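Local coordinates for acyl-coa oxidase (Arabidopsis thaliana, PDB 1W07), which oxidises long- and medium-chain acyl-CoAs to 2-trans-enoyl-CoAs with FAD and molecular oxygen, releasing hydrogen peroxide in peroxisomal beta-oxidation, at residues C301-Y306 and R396-G401; Q323-K328 and R333-L338; G400-L405 and N624-L629. The protein carries 1 engineered substitution. One frame throughout, in Å; residues are numbered along the deposited sequence.

Interaction 1. Residues C301-Y306 and R396-G401. With FAD (flavin-adenine dinucleotide), chain C.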
# COMPACT_ATOMS: atom_id res chain seq x y z
N CYS B 301 5.60 -11.10 -11.42
CA CYS B 301 5.30 -12.34 -12.13
C CYS B 301 3.78 -12.55 -12.12
O CYS B 301 3.17 -12.87 -13.14
CB CYS B 301 5.99 -13.51 -11.43
SG CYS B 301 5.69 -15.16 -12.13
N ILE B 302 3.16 -12.33 -10.96
CA ILE B 302 1.72 -12.51 -10.82
C ILE B 302 0.94 -11.52 -11.68
O ILE B 302 0.06 -11.90 -12.45
CB ILE B 302 1.29 -12.38 -9.33
CG1 ILE B 302 1.96 -13.49 -8.51
CG2 ILE B 302 -0.23 -12.47 -9.22
CD1 ILE B 302 1.82 -13.36 -6.97
N ALA B 303 1.27 -10.24 -11.55
CA ALA B 303 0.57 -9.22 -12.31
C ALA B 303 0.81 -9.36 -13.80
O ALA B 303 -0.12 -9.16 -14.60
CB ALA B 303 0.97 -7.81 -11.82
N THR B 304 2.02 -9.75 -14.21
CA THR B 304 2.31 -9.91 -15.64
C THR B 304 1.50 -11.06 -16.24
O THR B 304 0.87 -10.89 -17.28
CB THR B 304 3.85 -10.15 -15.90
OG1 THR B 304 4.59 -9.01 -15.45
CG2 THR B 304 4.12 -10.33 -17.38
N ARG B 305 1.48 -12.22 -15.59
CA ARG B 305 0.71 -13.33 -16.12
C ARG B 305 -0.78 -13.01 -16.13
O ARG B 305 -1.46 -13.20 -17.14
CB ARG B 305 0.99 -14.61 -15.31
CG ARG B 305 2.41 -15.14 -15.48
CD ARG B 305 2.64 -16.37 -14.62
NE ARG B 305 3.93 -16.99 -14.89
CZ ARG B 305 4.52 -17.88 -14.11
NH1 ARG B 305 5.70 -18.39 -14.44
NH2 ARG B 305 3.93 -18.26 -12.98
N TYR B 306 -1.30 -12.50 -15.01
CA TYR B 306 -2.71 -12.16 -15.00
C TYR B 306 -3.06 -11.10 -16.05
O TYR B 306 -4.16 -11.11 -16.60
CB TYR B 306 -3.15 -11.67 -13.63
CG TYR B 306 -4.63 -11.40 -13.56
CD1 TYR B 306 -5.55 -12.45 -13.63
CD2 TYR B 306 -5.12 -10.10 -13.44
CE1 TYR B 306 -6.92 -12.20 -13.57
CE2 TYR B 306 -6.48 -9.85 -13.39
CZ TYR B 306 -7.38 -10.90 -13.46
OH TYR B 306 -8.73 -10.64 -13.40
N ARG B 396 -0.97 -5.40 -7.13
CA ARG B 396 -2.27 -5.88 -6.70
C ARG B 396 -3.35 -5.08 -7.43
O ARG B 396 -4.31 -5.65 -7.95
CB ARG B 396 -2.42 -5.76 -5.18
CG ARG B 396 -3.66 -6.46 -4.63
CD ARG B 396 -3.90 -6.08 -3.18
NE ARG B 396 -4.19 -4.65 -3.10
CZ ARG B 396 -5.31 -4.09 -3.55
NH1 ARG B 396 -6.27 -4.84 -4.10
NH2 ARG B 396 -5.45 -2.78 -3.50
N LYS B 397 -3.19 -3.75 -7.52
CA LYS B 397 -4.15 -2.91 -8.20
C LYS B 397 -4.20 -3.25 -9.69
O LYS B 397 -5.24 -3.11 -10.35
CB LYS B 397 -3.80 -1.43 -8.03
CG LYS B 397 -3.94 -0.90 -6.60
CD LYS B 397 -4.08 0.62 -6.60
CE LYS B 397 -4.31 1.16 -5.19
NZ LYS B 397 -3.10 1.04 -4.33
N LEU B 398 -3.07 -3.68 -10.24
CA LEU B 398 -3.00 -4.04 -11.65
C LEU B 398 -3.88 -5.26 -11.95
O LEU B 398 -4.22 -5.51 -13.11
CB LEU B 398 -1.55 -4.31 -12.05
CG LEU B 398 -0.70 -3.04 -12.20
CD1 LEU B 398 0.77 -3.40 -12.30
CD2 LEU B 398 -1.16 -2.29 -13.44
N CYS B 399 -4.24 -6.01 -10.91
CA CYS B 399 -5.07 -7.20 -11.09
C CYS B 399 -6.56 -6.88 -10.84
O CYS B 399 -7.38 -7.78 -10.71
CB CYS B 399 -4.61 -8.33 -10.14
SG CYS B 399 -3.12 -9.13 -10.60
N GLY B 400 -6.90 -5.59 -10.82
CA GLY B 400 -8.28 -5.19 -10.63
C GLY B 400 -8.97 -5.80 -9.42
O GLY B 400 -8.34 -6.06 -8.40
N GLY B 401 -10.28 -6.03 -9.51
CA GLY B 401 -11.03 -6.60 -8.41
C GLY B 401 -10.49 -7.89 -7.81
O GLY B 401 -10.36 -8.00 -6.58
PA FAD C . -10.50 -4.63 -14.93
O1A FAD C . -11.40 -3.63 -15.54
O2A FAD C . -10.48 -6.01 -15.48
O5B FAD C . -9.01 -4.03 -14.93
C5B FAD C . -7.87 -4.83 -14.59
C4B FAD C . -6.59 -4.11 -15.00
O4B FAD C . -6.73 -3.77 -16.40
C3B FAD C . -6.44 -2.79 -14.25
O3B FAD C . -5.06 -2.41 -14.20
C2B FAD C . -7.23 -1.83 -15.14
O2B FAD C . -6.73 -0.50 -14.97
C1B FAD C . -6.77 -2.34 -16.51
N9A FAD C . -7.72 -1.93 -17.57
C8A FAD C . -8.92 -2.48 -17.79
N7A FAD C . -9.49 -1.89 -18.84
C5A FAD C . -8.65 -0.97 -19.30
C6A FAD C . -8.70 -0.07 -20.35
N6A FAD C . -9.75 -0.04 -21.17
N1A FAD C . -7.61 0.78 -20.57
C2A FAD C . -6.49 0.69 -19.73
N3A FAD C . -6.48 -0.17 -18.73
C4A FAD C . -7.52 -1.00 -18.50
N1 FAD C . -19.81 -5.67 -8.30
C2 FAD C . -21.20 -5.78 -8.24
O2 FAD C . -21.84 -6.01 -9.27
N3 FAD C . -21.85 -5.67 -7.00
C4 FAD C . -21.10 -5.46 -5.84
O4 FAD C . -21.67 -5.37 -4.75
C4X FAD C . -19.71 -5.36 -5.90
N5 FAD C . -18.95 -5.22 -4.73
C5X FAD C . -17.56 -5.14 -4.78
C6 FAD C . -16.81 -5.14 -3.61
C7 FAD C . -15.42 -5.23 -3.67
C7M FAD C . -14.62 -5.27 -2.36
C8 FAD C . -14.77 -5.30 -4.90
C8M FAD C . -13.25 -5.44 -5.00
C9 FAD C . -15.53 -5.29 -6.07
C9A FAD C . -16.92 -5.21 -6.02
N10 FAD C . -17.68 -5.29 -7.20
C10 FAD C . -19.07 -5.45 -7.13
C1' FAD C . -17.02 -5.31 -8.53
C2' FAD C . -16.57 -3.88 -8.86
O2' FAD C . -17.67 -2.98 -8.72
C3' FAD C . -15.96 -3.71 -10.25
O3' FAD C . -16.89 -4.15 -11.25
C4' FAD C . -14.65 -4.48 -10.42
O4' FAD C . -13.83 -4.37 -9.26
C5' FAD C . -13.89 -3.94 -11.63
O5' FAD C . -12.56 -4.48 -11.64
P FAD C . -12.09 -5.50 -12.79
O1P FAD C . -11.67 -6.75 -12.12
O2P FAD C . -13.14 -5.57 -13.83
O3P FAD C . -10.80 -4.74 -13.36
O HOH W 1 -9.67 -8.49 -12.41

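Interaction 2. Residues Q323-K328 and R333-L338. With FAD (flavin-adenine dinucleotide), chain C.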
# COMPACT_ATOMS: atom_id res chain seq x y z
N GLN B 323 -6.19 -8.07 -24.30
CA GLN B 323 -5.48 -8.40 -23.07
C GLN B 323 -5.09 -7.07 -22.42
O GLN B 323 -4.57 -6.17 -23.09
CB GLN B 323 -4.24 -9.21 -23.40
CG GLN B 323 -4.54 -10.59 -23.96
CD GLN B 323 -3.35 -11.18 -24.68
OE1 GLN B 323 -3.08 -10.83 -25.83
NE2 GLN B 323 -2.61 -12.04 -24.00
N VAL B 324 -5.34 -6.91 -21.12
CA VAL B 324 -5.02 -5.65 -20.48
C VAL B 324 -3.56 -5.30 -20.58
O VAL B 324 -3.20 -4.12 -20.59
CB VAL B 324 -5.49 -5.59 -18.99
CG1 VAL B 324 -7.01 -5.71 -18.94
CG2 VAL B 324 -4.81 -6.67 -18.16
N ILE B 325 -2.71 -6.32 -20.69
CA ILE B 325 -1.27 -6.08 -20.80
C ILE B 325 -0.90 -5.33 -22.09
O ILE B 325 0.23 -4.86 -22.23
CB ILE B 325 -0.48 -7.39 -20.70
CG1 ILE B 325 1.00 -7.08 -20.44
CG2 ILE B 325 -0.63 -8.20 -21.99
CD1 ILE B 325 1.84 -8.31 -20.09
N ASP B 326 -1.85 -5.24 -23.02
CA ASP B 326 -1.66 -4.53 -24.30
C ASP B 326 -1.84 -3.00 -24.13
O ASP B 326 -1.45 -2.23 -25.00
CB ASP B 326 -2.68 -4.99 -25.35
CG ASP B 326 -2.33 -6.31 -26.02
OD1 ASP B 326 -1.39 -7.01 -25.57
OD2 ASP B 326 -3.02 -6.65 -27.01
N TYR B 327 -2.46 -2.58 -23.03
CA TYR B 327 -2.72 -1.15 -22.79
C TYR B 327 -1.48 -0.44 -22.25
O TYR B 327 -0.85 -0.91 -21.31
CB TYR B 327 -3.89 -0.99 -21.81
CG TYR B 327 -5.22 -1.48 -22.35
CD1 TYR B 327 -6.09 -2.23 -21.55
CD2 TYR B 327 -5.63 -1.19 -23.66
CE1 TYR B 327 -7.32 -2.68 -22.03
CE2 TYR B 327 -6.86 -1.63 -24.15
CZ TYR B 327 -7.69 -2.38 -23.33
OH TYR B 327 -8.87 -2.88 -23.84
N LYS B 328 -1.14 0.70 -22.85
CA LYS B 328 0.03 1.47 -22.44
C LYS B 328 0.05 1.88 -20.97
O LYS B 328 1.12 1.95 -20.37
CB LYS B 328 0.21 2.69 -23.37
CG LYS B 328 0.94 2.35 -24.67
CD LYS B 328 2.38 1.94 -24.38
CE LYS B 328 3.14 1.41 -25.60
NZ LYS B 328 2.76 0.03 -26.04
N ARG B 333 2.71 1.01 -15.83
CA ARG B 333 2.63 0.73 -14.39
C ARG B 333 3.38 -0.56 -14.02
O ARG B 333 4.01 -0.65 -12.96
CB ARG B 333 1.16 0.61 -13.97
CG ARG B 333 0.37 1.92 -14.08
CD ARG B 333 -1.14 1.67 -14.21
NE ARG B 333 -1.71 1.10 -13.00
CZ ARG B 333 -2.92 0.55 -12.93
NH1 ARG B 333 -3.70 0.50 -14.01
NH2 ARG B 333 -3.37 0.06 -11.78
N LEU B 334 3.33 -1.53 -14.92
CA LEU B 334 3.95 -2.84 -14.70
C LEU B 334 5.39 -3.00 -15.16
O LEU B 334 6.22 -3.51 -14.42
CB LEU B 334 3.08 -3.91 -15.36
CG LEU B 334 3.62 -5.36 -15.42
CD1 LEU B 334 3.69 -5.95 -14.02
CD2 LEU B 334 2.71 -6.18 -16.30
N PHE B 335 5.67 -2.59 -16.40
CA PHE B 335 7.01 -2.75 -16.95
C PHE B 335 8.12 -2.05 -16.16
O PHE B 335 9.23 -2.57 -16.08
CB PHE B 335 7.02 -2.32 -18.42
CG PHE B 335 6.25 -3.25 -19.34
CD1 PHE B 335 6.14 -2.96 -20.69
CD2 PHE B 335 5.64 -4.41 -18.85
CE1 PHE B 335 5.43 -3.80 -21.55
CE2 PHE B 335 4.93 -5.27 -19.70
CZ PHE B 335 4.83 -4.95 -21.06
N PRO B 336 7.84 -0.88 -15.57
CA PRO B 336 8.90 -0.23 -14.79
C PRO B 336 9.21 -1.12 -13.57
O PRO B 336 10.35 -1.19 -13.11
CB PRO B 336 8.27 1.11 -14.41
CG PRO B 336 7.39 1.41 -15.62
CD PRO B 336 6.74 0.06 -15.85
N LEU B 337 8.20 -1.82 -13.04
CA LEU B 337 8.43 -2.71 -11.89
C LEU B 337 9.19 -3.97 -12.30
O LEU B 337 10.00 -4.52 -11.53
CB LEU B 337 7.09 -3.09 -11.26
CG LEU B 337 6.26 -1.92 -10.71
CD1 LEU B 337 5.01 -2.48 -10.07
CD2 LEU B 337 7.07 -1.10 -9.72
N LEU B 338 8.92 -4.45 -13.51
CA LEU B 338 9.63 -5.61 -14.03
C LEU B 338 11.08 -5.17 -14.21
O LEU B 338 12.00 -5.87 -13.83
CB LEU B 338 9.03 -6.03 -15.37
CG LEU B 338 9.83 -7.03 -16.20
CD1 LEU B 338 10.04 -8.34 -15.43
CD2 LEU B 338 9.07 -7.27 -17.50
PA FAD C . -10.50 -4.63 -14.93
O1A FAD C . -11.40 -3.63 -15.54
O2A FAD C . -10.48 -6.01 -15.48
O5B FAD C . -9.01 -4.03 -14.93
C5B FAD C . -7.87 -4.83 -14.59
C4B FAD C . -6.59 -4.11 -15.00
O4B FAD C . -6.73 -3.77 -16.40
C3B FAD C . -6.44 -2.79 -14.25
O3B FAD C . -5.06 -2.41 -14.20
C2B FAD C . -7.23 -1.83 -15.14
O2B FAD C . -6.73 -0.50 -14.97
C1B FAD C . -6.77 -2.34 -16.51
N9A FAD C . -7.72 -1.93 -17.57
C8A FAD C . -8.92 -2.48 -17.79
N7A FAD C . -9.49 -1.89 -18.84
C5A FAD C . -8.65 -0.97 -19.30
C6A FAD C . -8.70 -0.07 -20.35
N6A FAD C . -9.75 -0.04 -21.17
N1A FAD C . -7.61 0.78 -20.57
C2A FAD C . -6.49 0.69 -19.73
N3A FAD C . -6.48 -0.17 -18.73
C4A FAD C . -7.52 -1.00 -18.50
N1 FAD C . -19.81 -5.67 -8.30
C2 FAD C . -21.20 -5.78 -8.24
O2 FAD C . -21.84 -6.01 -9.27
N3 FAD C . -21.85 -5.67 -7.00
C4 FAD C . -21.10 -5.46 -5.84
O4 FAD C . -21.67 -5.37 -4.75
C4X FAD C . -19.71 -5.36 -5.90
N5 FAD C . -18.95 -5.22 -4.73
C5X FAD C . -17.56 -5.14 -4.78
C6 FAD C . -16.81 -5.14 -3.61
C7 FAD C . -15.42 -5.23 -3.67
C7M FAD C . -14.62 -5.27 -2.36
C8 FAD C . -14.77 -5.30 -4.90
C8M FAD C . -13.25 -5.44 -5.00
C9 FAD C . -15.53 -5.29 -6.07
C9A FAD C . -16.92 -5.21 -6.02
N10 FAD C . -17.68 -5.29 -7.20
C10 FAD C . -19.07 -5.45 -7.13
C1' FAD C . -17.02 -5.31 -8.53
C2' FAD C . -16.57 -3.88 -8.86
O2' FAD C . -17.67 -2.98 -8.72
C3' FAD C . -15.96 -3.71 -10.25
O3' FAD C . -16.89 -4.15 -11.25
C4' FAD C . -14.65 -4.48 -10.42
O4' FAD C . -13.83 -4.37 -9.26
C5' FAD C . -13.89 -3.94 -11.63
O5' FAD C . -12.56 -4.48 -11.64
P FAD C . -12.09 -5.50 -12.79
O1P FAD C . -11.67 -6.75 -12.12
O2P FAD C . -13.14 -5.57 -13.83
O3P FAD C . -10.80 -4.74 -13.36

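Interaction 3. Residues G400-L405 and N624-L629. With FAD (flavin-adenine dinucleotide), chain C.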
# COMPACT_ATOMS: atom_id res chain seq x y z
N GLY B 400 -6.90 -5.59 -10.82
CA GLY B 400 -8.28 -5.19 -10.63
C GLY B 400 -8.97 -5.80 -9.42
O GLY B 400 -8.34 -6.06 -8.40
N GLY B 401 -10.28 -6.03 -9.51
CA GLY B 401 -11.03 -6.60 -8.41
C GLY B 401 -10.49 -7.89 -7.81
O GLY B 401 -10.36 -8.00 -6.58
N HIS B 402 -10.19 -8.86 -8.67
CA HIS B 402 -9.68 -10.16 -8.22
C HIS B 402 -8.38 -10.05 -7.44
O HIS B 402 -8.05 -10.94 -6.68
CB HIS B 402 -9.49 -11.13 -9.40
CG HIS B 402 -10.74 -11.39 -10.18
ND1 HIS B 402 -11.99 -11.42 -9.61
CD2 HIS B 402 -10.92 -11.63 -11.50
CE1 HIS B 402 -12.89 -11.67 -10.54
NE2 HIS B 402 -12.26 -11.80 -11.70
N GLY B 403 -7.62 -8.98 -7.65
CA GLY B 403 -6.39 -8.84 -6.91
C GLY B 403 -6.67 -8.63 -5.42
O GLY B 403 -5.77 -8.77 -4.58
N TYR B 404 -7.91 -8.28 -5.06
CA TYR B 404 -8.28 -8.05 -3.67
C TYR B 404 -8.48 -9.36 -2.90
O TYR B 404 -8.50 -9.38 -1.66
CB TYR B 404 -9.55 -7.18 -3.62
CG TYR B 404 -9.90 -6.63 -2.24
CD1 TYR B 404 -9.00 -5.84 -1.52
CD2 TYR B 404 -11.13 -6.90 -1.67
CE1 TYR B 404 -9.33 -5.35 -0.25
CE2 TYR B 404 -11.48 -6.41 -0.43
CZ TYR B 404 -10.58 -5.64 0.28
OH TYR B 404 -10.99 -5.13 1.50
N LEU B 405 -8.64 -10.46 -3.62
CA LEU B 405 -8.80 -11.76 -2.99
C LEU B 405 -7.48 -12.29 -2.46
O LEU B 405 -6.46 -12.26 -3.17
CB LEU B 405 -9.36 -12.78 -3.99
CG LEU B 405 -10.89 -12.83 -4.13
CD1 LEU B 405 -11.28 -13.72 -5.31
CD2 LEU B 405 -11.47 -13.34 -2.83
N ASN B 624 -4.62 -20.77 -15.99
CA ASN B 624 -5.97 -21.29 -15.79
C ASN B 624 -6.58 -20.61 -14.56
O ASN B 624 -6.90 -21.23 -13.56
CB ASN B 624 -5.89 -22.83 -15.61
CG ASN B 624 -7.24 -23.51 -15.73
OD1 ASN B 624 -8.10 -23.08 -16.50
ND2 ASN B 624 -7.42 -24.61 -15.00
N VAL B 625 -6.76 -19.29 -14.67
CA VAL B 625 -7.24 -18.46 -13.57
C VAL B 625 -8.68 -18.63 -13.09
O VAL B 625 -8.93 -18.99 -11.93
CB VAL B 625 -7.02 -16.95 -13.91
CG1 VAL B 625 -7.44 -16.06 -12.74
CG2 VAL B 625 -5.57 -16.70 -14.25
N TYR B 626 -9.63 -18.35 -13.97
CA TYR B 626 -11.02 -18.38 -13.58
C TYR B 626 -11.48 -19.68 -12.95
O TYR B 626 -12.10 -19.67 -11.89
CB TYR B 626 -11.89 -17.98 -14.77
CG TYR B 626 -11.56 -16.58 -15.27
CD1 TYR B 626 -11.42 -16.32 -16.63
CD2 TYR B 626 -11.35 -15.52 -14.38
CE1 TYR B 626 -11.09 -15.05 -17.10
CE2 TYR B 626 -11.01 -14.24 -14.84
CZ TYR B 626 -10.88 -14.01 -16.20
OH TYR B 626 -10.52 -12.77 -16.66
N PRO B 627 -11.17 -20.82 -13.58
CA PRO B 627 -11.61 -22.07 -12.98
C PRO B 627 -11.01 -22.26 -11.59
O PRO B 627 -11.68 -22.73 -10.68
CB PRO B 627 -11.14 -23.12 -13.98
CG PRO B 627 -11.24 -22.39 -15.29
CD PRO B 627 -10.67 -21.03 -14.95
N LYS B 628 -9.75 -21.86 -11.43
CA LYS B 628 -9.07 -22.02 -10.15
C LYS B 628 -9.56 -21.05 -9.08
O LYS B 628 -9.44 -21.34 -7.88
CB LYS B 628 -7.56 -21.87 -10.33
CG LYS B 628 -6.95 -23.03 -11.13
CD LYS B 628 -7.01 -24.33 -10.31
CE LYS B 628 -6.54 -25.56 -11.09
NZ LYS B 628 -6.57 -26.78 -10.22
N LEU B 629 -10.11 -19.92 -9.50
CA LEU B 629 -10.65 -18.95 -8.54
C LEU B 629 -11.88 -19.57 -7.90
O LEU B 629 -12.09 -19.46 -6.70
CB LEU B 629 -11.04 -17.65 -9.24
CG LEU B 629 -9.96 -16.56 -9.38
CD1 LEU B 629 -10.46 -15.42 -10.26
CD2 LEU B 629 -9.58 -16.03 -8.00
PA FAD C . -10.50 -4.63 -14.93
O1A FAD C . -11.40 -3.63 -15.54
O2A FAD C . -10.48 -6.01 -15.48
O5B FAD C . -9.01 -4.03 -14.93
C5B FAD C . -7.87 -4.83 -14.59
C4B FAD C . -6.59 -4.11 -15.00
O4B FAD C . -6.73 -3.77 -16.40
C3B FAD C . -6.44 -2.79 -14.25
O3B FAD C . -5.06 -2.41 -14.20
C2B FAD C . -7.23 -1.83 -15.14
O2B FAD C . -6.73 -0.50 -14.97
C1B FAD C . -6.77 -2.34 -16.51
N9A FAD C . -7.72 -1.93 -17.57
C8A FAD C . -8.92 -2.48 -17.79
N7A FAD C . -9.49 -1.89 -18.84
C5A FAD C . -8.65 -0.97 -19.30
C6A FAD C . -8.70 -0.07 -20.35
N6A FAD C . -9.75 -0.04 -21.17
N1A FAD C . -7.61 0.78 -20.57
C2A FAD C . -6.49 0.69 -19.73
N3A FAD C . -6.48 -0.17 -18.73
C4A FAD C . -7.52 -1.00 -18.50
N1 FAD C . -19.81 -5.67 -8.30
C2 FAD C . -21.20 -5.78 -8.24
O2 FAD C . -21.84 -6.01 -9.27
N3 FAD C . -21.85 -5.67 -7.00
C4 FAD C . -21.10 -5.46 -5.84
O4 FAD C . -21.67 -5.37 -4.75
C4X FAD C . -19.71 -5.36 -5.90
N5 FAD C . -18.95 -5.22 -4.73
C5X FAD C . -17.56 -5.14 -4.78
C6 FAD C . -16.81 -5.14 -3.61
C7 FAD C . -15.42 -5.23 -3.67
C7M FAD C . -14.62 -5.27 -2.36
C8 FAD C . -14.77 -5.30 -4.90
C8M FAD C . -13.25 -5.44 -5.00
C9 FAD C . -15.53 -5.29 -6.07
C9A FAD C . -16.92 -5.21 -6.02
N10 FAD C . -17.68 -5.29 -7.20
C10 FAD C . -19.07 -5.45 -7.13
C1' FAD C . -17.02 -5.31 -8.53
C2' FAD C . -16.57 -3.88 -8.86
O2' FAD C . -17.67 -2.98 -8.72
C3' FAD C . -15.96 -3.71 -10.25
O3' FAD C . -16.89 -4.15 -11.25
C4' FAD C . -14.65 -4.48 -10.42
O4' FAD C . -13.83 -4.37 -9.26
C5' FAD C . -13.89 -3.94 -11.63
O5' FAD C . -12.56 -4.48 -11.64
P FAD C . -12.09 -5.50 -12.79
O1P FAD C . -11.67 -6.75 -12.12
O2P FAD C . -13.14 -5.57 -13.83
O3P FAD C . -10.80 -4.74 -13.36

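Interaction 1. Residues C301-Y306 and R396-G401
Helix 278-309 comes nearest to the residue just past helix 370-398, where Ala303 CA lies 6.1 Å from Cys399 CA, and no direct hydrogen bond joins the two segments. The methyl of Ala303 faces Leu398 and the thiol of Cys399, a small side chain that lets the backbones come near. Tyr306 supplies the aromatic half of the contact. With CG anti to the backbone N (chi1 -176°), its ring runs alongside Cys399, and SG sits 3.6 Å from Tyr306 CD2 in a sulfur-aromatic contact, 52° off the ring normal and thus oblique. Both helices belong to the C-alpha1 domain of acyl-CoA oxidases, and the turn that follows the second one receives the FAD pyrophosphate. There Gly401 N donates to FAD O1P at 3.0 Å. A CB on Gly400 would run into FAD O3P, and its positive phi also suits a residue without a side chain. One water ties protein and cofactor together: it accepts from Tyr306 OH at 2.5 Å, then donates to Cys399 O at 2.9 Å and to FAD O1P at 2.7 Å. Beside the ribose, Leu398 O accepts a hydrogen bond from Gln330 NE2.

Interaction 2. Residues Q323-K328 and R333-L338
Ile325 reaches across to helix 328-363 with its CD1 methyl, which lies 4.4 Å from Leu334 CD2 and equally far from Phe335 CE2, meeting the Phe335 ring at its edge. This short apolar contact closes a 3-10 turn, residues 324-326, onto the helix that begins right after Tyr327, its N-cap residue; together turn and helix form the adenosine end of the FAD pocket in the C-alpha1 domain. An extended Ile325 chain (chi1 -165°, chi2 170°) carries CD1 to both side chains. On the cofactor side, Tyr327 lays a ring face on the adenine, with CE1 3.4 Å from FAD C6A, and its OH is held by Gln312 O. Replacing Tyr327 by an alanine would probably leave that adenine face without its aromatic partner and Gln312 O without the phenol. Val324 CG1 packs against the ribose, 3.2 Å from FAD O4B. The Arg333 chain bends at chi3 (67°), and NH1 makes two weak hydrogen bonds to the ribose hydroxyls: 3.2 Å to FAD O3B and 3.3 Å to FAD O2B, the latter in the guanidinium plane. Further out, Val428 of the second subunit packs on the same side chain, and Arg333 NE forms a salt bridge with Glu394 OE1.

Interaction 3. Residues G400-L405 and N624-L629
A leucine methyl sits over the face of a histidine: Leu629 CD1 lies 4.1 Å from the centroid of the His402 ring and only 13° off its normal, a CH-pi contact. The other methyl of Leu629, CD2, turns to Leu405 and approaches its CD1 to 3.9 Å, so the two branches of this leucine span both side chains, one methyl for each. Tyr626 comes to the histidine at about a right angle, with CE2 4.2 Å from His402 NE2, a looser van der Waals approach. His402 CG stands anti to the carbonyl carbon (chi1 -58°), a torsion that presents one face of the imidazole to Leu629. The contact joins the loop after helix 370-398, in the C-alpha1 domain, to the C-terminal region of the chain, where Tyr626 OH is hydrogen-bonded to Arg310 NH1, an FAD-binding residue. Two residues on from the histidine, Tyr404 CE2 lies 3.9 Å from FAD C7M, a methyl of the flavin. The polar edge of His402 belongs to the dimer interface, with NE2 bonded to Leu140 O and ND1 to Trp175 NE1, both of the second subunit. Held at both nitrogens and with a methyl over one face, the imidazole is probably fixed in rotation, and NE2, facing a carbonyl oxygen, is likely to carry a proton.

The three contacts line up along one FAD that is shared with the second subunit. Interaction 2 lies at its adenosine end, interaction 1 at its pyrophosphate, and interaction 3 adjoins the flavin methyl side. The centres of interactions 1 and 2 are about 10 Å apart, with Leu398 packing on Arg333 and Leu334; those of interactions 1 and 3 are about 9 Å apart, sharing Gly400 and Gly401, with Tyr306 packing on His402. Interactions 2 and 3 do not touch, their centres being about 18 Å apart. In sequence, interaction 2, on helix 328-363 and the loop before it, falls between the segments of interaction 1 on helices 278-309 and 370-398; interaction 3 then brings in helix 625-635, linking the C-terminal region to the cofactor site.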